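Local coordinates for protein carbohydrate binding family 6 (Clostridium thermocellum, PDB 5A8C) that probably hydrolyses terminal alpha-L-arabinofuranosyl linkages as a family 43 glycoside hydrolase with a five-bladed beta-propeller fold, at residues V165-D168 and Q172-M175; I124-S129 and D193-V198. All coordinates share one frame; numbering follows the deposited sequence.

Contact 1: residues V165-D168 and Q172-M175; sequences VFVD and QAYM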
ATOM      1  N   VAL A 165      -0.193   3.562   6.889  1.00  6.00           N
ATOM      2  CA  VAL A 165      -0.560   4.504   7.941  1.00  5.81           C
ATOM      3  C   VAL A 165      -2.061   4.410   8.214  1.00  5.87           C
ATOM      4  O   VAL A 165      -2.863   4.205   7.306  1.00  7.37           O
ATOM      5  CB  VAL A 165      -0.080   5.922   7.578  1.00  6.49           C
ATOM      6  CG1 VAL A 165      -0.465   6.949   8.628  1.00  7.00           C
ATOM      7  CG2 VAL A 165       1.414   5.938   7.357  1.00  7.20           C
ATOM      8  N   PHE A 166      -2.404   4.576   9.486  1.00  6.22           N
ATOM      9  CA  PHE A 166      -3.728   4.408   9.998  1.00  7.20           C
ATOM     10  C   PHE A 166      -3.954   5.420  11.145  1.00  6.51           C
ATOM     11  O   PHE A 166      -3.067   5.558  11.974  1.00  7.71           O
ATOM     12  CB  PHE A 166      -3.845   2.933  10.507  1.00  8.68           C
ATOM     13  CG  PHE A 166      -4.994   2.711  11.398  1.00  8.05           C
ATOM     14  CD1 PHE A 166      -6.295   2.592  10.914  1.00  9.98           C
ATOM     15  CD2 PHE A 166      -4.814   2.574  12.768  1.00 11.01           C
ATOM     16  CE1 PHE A 166      -7.397   2.404  11.771  1.00 10.92           C
ATOM     17  CE2 PHE A 166      -5.880   2.334  13.607  1.00 11.65           C
ATOM     18  CZ  PHE A 166      -7.156   2.258  13.131  1.00 12.10           C
ATOM     19  N   VAL A 167      -5.158   5.985  11.220  1.00  6.01           N
ATOM     20  CA  VAL A 167      -5.526   6.922  12.283  1.00  6.30           C
ATOM     21  C   VAL A 167      -6.640   6.274  13.112  1.00  6.02           C
ATOM     22  O   VAL A 167      -7.690   5.985  12.561  1.00  7.02           O
ATOM     23  CB  VAL A 167      -5.942   8.298  11.728  1.00  7.44           C
ATOM     24  CG1 VAL A 167      -6.270   9.247  12.865  1.00  8.79           C
ATOM     25  CG2 VAL A 167      -4.886   8.875  10.818  1.00  8.53           C
ATOM     26  N   ASP A 168      -6.373   6.057  14.394  1.00  6.61           N
ATOM     27  CA  ASP A 168      -7.335   5.355  15.259  1.00  6.78           C
ATOM     28  C   ASP A 168      -8.403   6.324  15.798  1.00  6.94           C
ATOM     29  O   ASP A 168      -8.330   7.554  15.657  1.00  8.13           O
ATOM     30  CB  ASP A 168      -6.582   4.671  16.368  1.00  6.89           C
ATOM     31  CG  ASP A 168      -7.266   3.424  16.928  1.00  7.37           C
ATOM     32  OD1 ASP A 168      -8.390   3.107  16.528  1.00  7.96           O
ATOM     33  OD2 ASP A 168      -6.602   2.813  17.814  1.00  8.50           O
ATOM     34  N   GLN A 172      -4.891   8.775  17.542  1.00  7.33           N
ATOM     35  CA  GLN A 172      -3.480   8.408  17.379  1.00  7.09           C
ATOM     36  C   GLN A 172      -3.274   7.797  15.991  1.00  6.65           C
ATOM     37  O   GLN A 172      -3.893   6.792  15.651  1.00  7.33           O
ATOM     38  CB  GLN A 172      -3.043   7.403  18.459  1.00  8.19           C
ATOM     39  CG  GLN A 172      -1.549   7.080  18.381  1.00  8.62           C
ATOM     40  CD  GLN A 172      -0.715   8.290  18.619  1.00  8.89           C
ATOM     41  OE1 GLN A 172      -0.700   8.800  19.768  1.00 10.90           O
ATOM     42  NE2 GLN A 172      -0.024   8.782  17.613  1.00  8.45           N
ATOM     43  N   ALA A 173      -2.378   8.394  15.228  1.00  6.49           N
ATOM     44  CA  ALA A 173      -1.903   7.812  13.972  1.00  6.32           C
ATOM     45  C   ALA A 173      -0.725   6.894  14.237  1.00  5.77           C
ATOM     46  O   ALA A 173       0.127   7.133  15.123  1.00  6.26           O
ATOM     47  CB  ALA A 173      -1.479   8.912  13.007  1.00  7.17           C
ATOM     48  N   TYR A 174      -0.645   5.855  13.425  1.00  6.06           N
ATOM     49  CA  TYR A 174       0.385   4.831  13.448  1.00  6.24           C
ATOM     50  C   TYR A 174       0.878   4.580  12.053  1.00  5.62           C
ATOM     51  O   TYR A 174       0.077   4.524  11.124  1.00  6.65           O
ATOM     52  CB  TYR A 174      -0.145   3.518  13.989  1.00  6.49           C
ATOM     53  CG  TYR A 174      -0.670   3.561  15.417  1.00  6.54           C
ATOM     54  CD1 TYR A 174      -2.000   3.858  15.683  1.00  7.42           C
ATOM     55  CD2 TYR A 174       0.154   3.273  16.503  1.00  7.75           C
ATOM     56  CE1 TYR A 174      -2.499   3.858  16.960  1.00  7.54           C
ATOM     57  CE2 TYR A 174      -0.353   3.277  17.793  1.00  8.06           C
ATOM     58  CZ  TYR A 174      -1.672   3.555  18.016  1.00  7.43           C
ATOM     59  OH  TYR A 174      -2.151   3.551  19.316  1.00  8.83           O
ATOM     60  N   MET A 175       2.182   4.370  11.896  1.00  5.81           N
ATOM     61  CA  MET A 175       2.787   3.875  10.657  1.00  5.42           C
ATOM     62  C   MET A 175       3.323   2.476  10.894  1.00  5.47           C
ATOM     63  O   MET A 175       4.234   2.324  11.716  1.00  6.18           O
ATOM     64  CB  MET A 175       3.872   4.768  10.145  1.00  6.33           C
ATOM     65  CG  MET A 175       4.512   4.226   8.866  1.00  6.91           C
ATOM     66  SD  MET A 175       6.065   4.956   8.342  1.00  8.85           S
ATOM     67  CE  MET A 175       5.351   6.437   7.775  1.00 11.19           C
TER
HETATM   68  O   HOH W   1      -4.771   3.650  19.630  1.00  9.84           O
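Q172 opens the return arm of a beta hairpin: Q172 O accepts a hydrogen bond from the backbone N of D168 (2.9 Å), nearly straight at 173°, whose donor stands well above the carbonyl plane. Its side chain curls back along the start of strand 173-178: with chi2 at 62° the chain bends and NE2 reaches A173 O at 3.0 Å, the acceptor lying close to the amide plane, while CG rests over the rim of one face of the Y174 ring. A173 sits in a non-hydrogen-bonded pair with V167, its CB 4.0 Å from V167 CG2, and its CA-H points at F166 O. Y174 forms the hydrogen-bonded pair with F166: Y174 N reaches F166 O at 2.8 Å and F166 N reaches Y174 O at 3.0 Å. Both rings lie on one face of the sheet, Y174 CD1 coming to the edge of the F166 ring, 4.3 Å from F166 CD2. A water bridges the far end of Y174, accepting from OH and donating to D168 OD2, which Y222 also holds; D168 OD1 makes a salt bridge with K217. At M175, CG lies 3.8 Å from V165 CG2, and the bend at chi3 (-74°) brings CE back to the same methyl. In the propeller, strand 173-178 runs between strand 164-167 and strand 185-190, with backbone hydrogen bonds between A173 and L190 and between M175 and I188. V165, V167, A173 and M175 face strands 104-109 and 112-118 of the neighbouring sheet, touching V107, R109 and Y116.

Contact 2: residues I124-S129 and D193-V198; sequences IGVAVS and DMISTV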
ATOM      1  N   ILE A 124      11.794   6.104   4.722  1.00  6.43           N
ATOM      2  CA  ILE A 124      10.392   6.320   4.358  1.00  6.15           C
ATOM      3  C   ILE A 124      10.095   7.816   4.495  1.00  5.96           C
ATOM      4  O   ILE A 124      10.426   8.424   5.513  1.00  7.06           O
ATOM      5  CB  ILE A 124       9.471   5.483   5.250  1.00  6.77           C
ATOM      6  CG1 ILE A 124       9.665   4.000   4.949  1.00  7.75           C
ATOM      7  CG2 ILE A 124       8.005   5.896   5.078  1.00  7.29           C
ATOM      8  CD1 ILE A 124       9.019   3.065   5.931  1.00  9.15           C
ATOM      9  N   GLY A 125       9.482   8.372   3.443  1.00  5.93           N
ATOM     10  CA  GLY A 125       9.114   9.766   3.418  1.00  6.17           C
ATOM     11  C   GLY A 125       7.627  10.036   3.557  1.00  5.63           C
ATOM     12  O   GLY A 125       6.800   9.117   3.534  1.00  6.33           O
ATOM     13  N   VAL A 126       7.334  11.317   3.690  1.00  6.12           N
ATOM     14  CA  VAL A 126       5.957  11.825   3.666  1.00  6.33           C
ATOM     15  C   VAL A 126       5.896  13.031   2.765  1.00  6.37           C
ATOM     16  O   VAL A 126       6.709  13.942   2.834  1.00  8.06           O
ATOM     17  CB  VAL A 126       5.452  12.188   5.072  1.00  6.96           C
ATOM     18  CG1 VAL A 126       6.340  13.236   5.763  1.00  8.03           C
ATOM     19  CG2 VAL A 126       3.994  12.658   5.012  1.00  7.59           C
ATOM     20  N   ALA A 127       4.908  13.036   1.863  1.00  6.71           N
ATOM     21  CA  ALA A 127       4.630  14.194   1.016  1.00  7.10           C
ATOM     22  C   ALA A 127       3.212  14.664   1.274  1.00  6.43           C
ATOM     23  O   ALA A 127       2.330  13.882   1.644  1.00  7.79           O
ATOM     24  CB  ALA A 127       4.835  13.829  -0.441  1.00  8.52           C
ATOM     25  N   VAL A 128       2.992  15.975   1.132  1.00  6.40           N
ATOM     26  CA  VAL A 128       1.760  16.600   1.580  1.00  6.61           C
ATOM     27  C   VAL A 128       1.183  17.425   0.436  1.00  6.32           C
ATOM     28  O   VAL A 128       1.908  18.069  -0.313  1.00  6.88           O
ATOM     29  CB  VAL A 128       2.042  17.511   2.817  1.00  7.15           C
ATOM     30  CG1 VAL A 128       0.765  18.085   3.406  1.00  7.88           C
ATOM     31  CG2 VAL A 128       2.815  16.741   3.891  1.00  7.89           C
ATOM     32  N   SER A 129      -0.146  17.484   0.405  1.00  6.67           N
ATOM     33  CA  SER A 129      -0.862  18.391  -0.503  1.00  7.70           C
ATOM     34  C   SER A 129      -2.180  18.767   0.111  1.00  7.28           C
ATOM     35  O   SER A 129      -2.788  18.013   0.839  1.00  8.15           O
ATOM     36  CB  SER A 129      -1.127  17.714  -1.852  1.00  9.40           C
ATOM     37  OG  SER A 129      -1.707  18.651  -2.784  1.00 12.34           O
ATOM     38  N   ASP A 193       0.261  16.139  13.362  1.00  7.94           N
ATOM     39  CA  ASP A 193       0.618  16.835  12.125  1.00  8.52           C
ATOM     40  C   ASP A 193       1.020  15.899  11.016  1.00  7.49           C
ATOM     41  O   ASP A 193       1.225  16.379   9.883  1.00  8.17           O
ATOM     42  CB  ASP A 193       1.691  17.889  12.376  1.00 10.04           C
ATOM     43  CG  ASP A 193       3.097  17.357  12.784  1.00 10.30           C
ATOM     44  OD1 ASP A 193       3.400  16.159  12.608  1.00 10.04           O
ATOM     45  OD2 ASP A 193       3.926  18.224  13.195  1.00 13.62           O
ATOM     46  N   MET A 194       1.140  14.601  11.270  1.00  6.76           N
ATOM     47  CA  MET A 194       1.344  13.570  10.287  1.00  6.33           C
ATOM     48  C   MET A 194       2.691  13.606   9.579  1.00  6.76           C
ATOM     49  O   MET A 194       2.973  12.791   8.695  1.00  7.31           O
ATOM     50  CB  MET A 194       0.206  13.532   9.277  1.00  6.89           C
ATOM     51  CG  MET A 194      -1.122  13.240   9.933  1.00  6.84           C
ATOM     52  SD  MET A 194      -1.214  11.601  10.717  1.00  7.28           S
ATOM     53  CE  MET A 194      -1.669  10.593   9.297  1.00  8.82           C
ATOM     54  N   ILE A 195       3.606  14.472  10.056  1.00  7.00           N
ATOM     55  CA  ILE A 195       4.929  14.676   9.436  1.00  7.25           C
ATOM     56  C   ILE A 195       6.040  14.564  10.471  1.00  7.75           C
ATOM     57  O   ILE A 195       7.155  15.004  10.218  1.00  8.80           O
ATOM     58  CB  ILE A 195       4.996  16.005   8.647  1.00  8.04           C
ATOM     59  CG1 ILE A 195       4.788  17.215   9.575  1.00  9.24           C
ATOM     60  CG2 ILE A 195       4.016  15.993   7.500  1.00  8.17           C
ATOM     61  CD1 ILE A 195       5.178  18.507   8.911  1.00 11.55           C
ATOM     62  N   SER A 196       5.742  13.900  11.605  1.00  7.48           N
ATOM     63  CA  SER A 196       6.662  13.700  12.694  1.00  7.68           C
ATOM     64  C   SER A 196       6.332  12.385  13.336  1.00  7.66           C
ATOM     65  O   SER A 196       5.191  11.912  13.245  1.00  7.90           O
ATOM     66  CB  SER A 196       6.494  14.847  13.688  1.00  9.88           C
ATOM     67  OG  SER A 196       5.181  14.916  14.227  1.00 10.99           O
ATOM     68  N   THR A 197       7.323  11.800  14.007  1.00  8.24           N
ATOM     69  CA  THR A 197       7.114  10.626  14.812  1.00  8.29           C
ATOM     70  C   THR A 197       7.052  10.998  16.292  1.00  9.06           C
ATOM     71  O   THR A 197       7.554  12.036  16.678  1.00 11.62           O
ATOM     72  CB  THR A 197       8.200   9.576  14.547  1.00  9.68           C
ATOM     73  OG1 THR A 197       9.472  10.116  14.848  1.00 11.87           O
ATOM     74  CG2 THR A 197       8.224   9.077  13.112  1.00 10.53           C
ATOM     75  N   VAL A 198       6.434  10.121  17.069  1.00  8.76           N
ATOM     76  CA  VAL A 198       6.353  10.291  18.491  1.00  9.86           C
ATOM     77  C   VAL A 198       6.857   8.983  19.114  1.00 10.23           C
ATOM     78  O   VAL A 198       6.328   7.920  18.828  1.00 10.81           O
ATOM     79  CB  VAL A 198       4.894  10.544  18.964  1.00 11.75           C
ATOM     80  CG1 VAL A 198       4.837  10.634  20.499  1.00 14.66           C
ATOM     81  CG2 VAL A 198       4.360  11.806  18.349  1.00 13.00           C
TER
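V126 and V128, alternate residues on one face of strand 124-129, meet I195 of the turn 193-198 where two antiparallel sheets of the five-bladed beta-propeller pack side by side. The contact across the segments is small and apolar. One methyl carries most of it: I195 CG2 lies 4.0 Å from V126 CG1 and 3.9 Å from V128 CG2, so it touches both valines, and the isoleucine side chain crosses each at about a right angle. V126 takes chi1 58°, which sets CG1 between its backbone N and carbonyl carbon and directs that branch at I195, while its CG2 comes to 3.8 Å from M194 O. Y114, on the adjoining strand 112-118, touches V128, M194 and I195, and L140 packs on V126 from a loop. Polar bonds hold the turn and its attachment. M194 O accepts a hydrogen bond from the hydroxyl of Y116, a residue that also touches V126, tying the peptide beside the methyl contact to the neighbouring sheet. M194 itself has positive phi (68°), and its side chain leads away from strand 124-129 toward A173. Within 193-198 the backbone is shaped by an Asx turn: D193 OD1 accepts a hydrogen bond from I195 N at 3.1 Å, with an N-H...O angle of 166°, which helps to place the backbone of I195, the residue bearing the touching methyl. S196 OG donates a hydrogen bond to D193 OD1 at 2.7 Å, and the two donors approach this oxygen from opposite faces of the carboxylate plane.

Overall arrangement
From the N terminus, strand 124-129 comes first, as an outermost strand of the sheet of strands 104-109, 112-118 and 124-129. The chain then loops away and returns as strand 164-167, which turns after D168 into strand 173-178, so contact 1 closes a tight hairpin. After strand 185-190 the turn 193-198 comes back to strand 124-129, and contact 2 closes a long loop that encloses the whole hairpin; the two contacts nest and do not cross. Their centres are 11 Å apart. M194 joins them, with SD 3.5 Å from A173 CB and CE against V165 and V167, while I124 packs on M175. Together they tie two neighbouring propeller sheets.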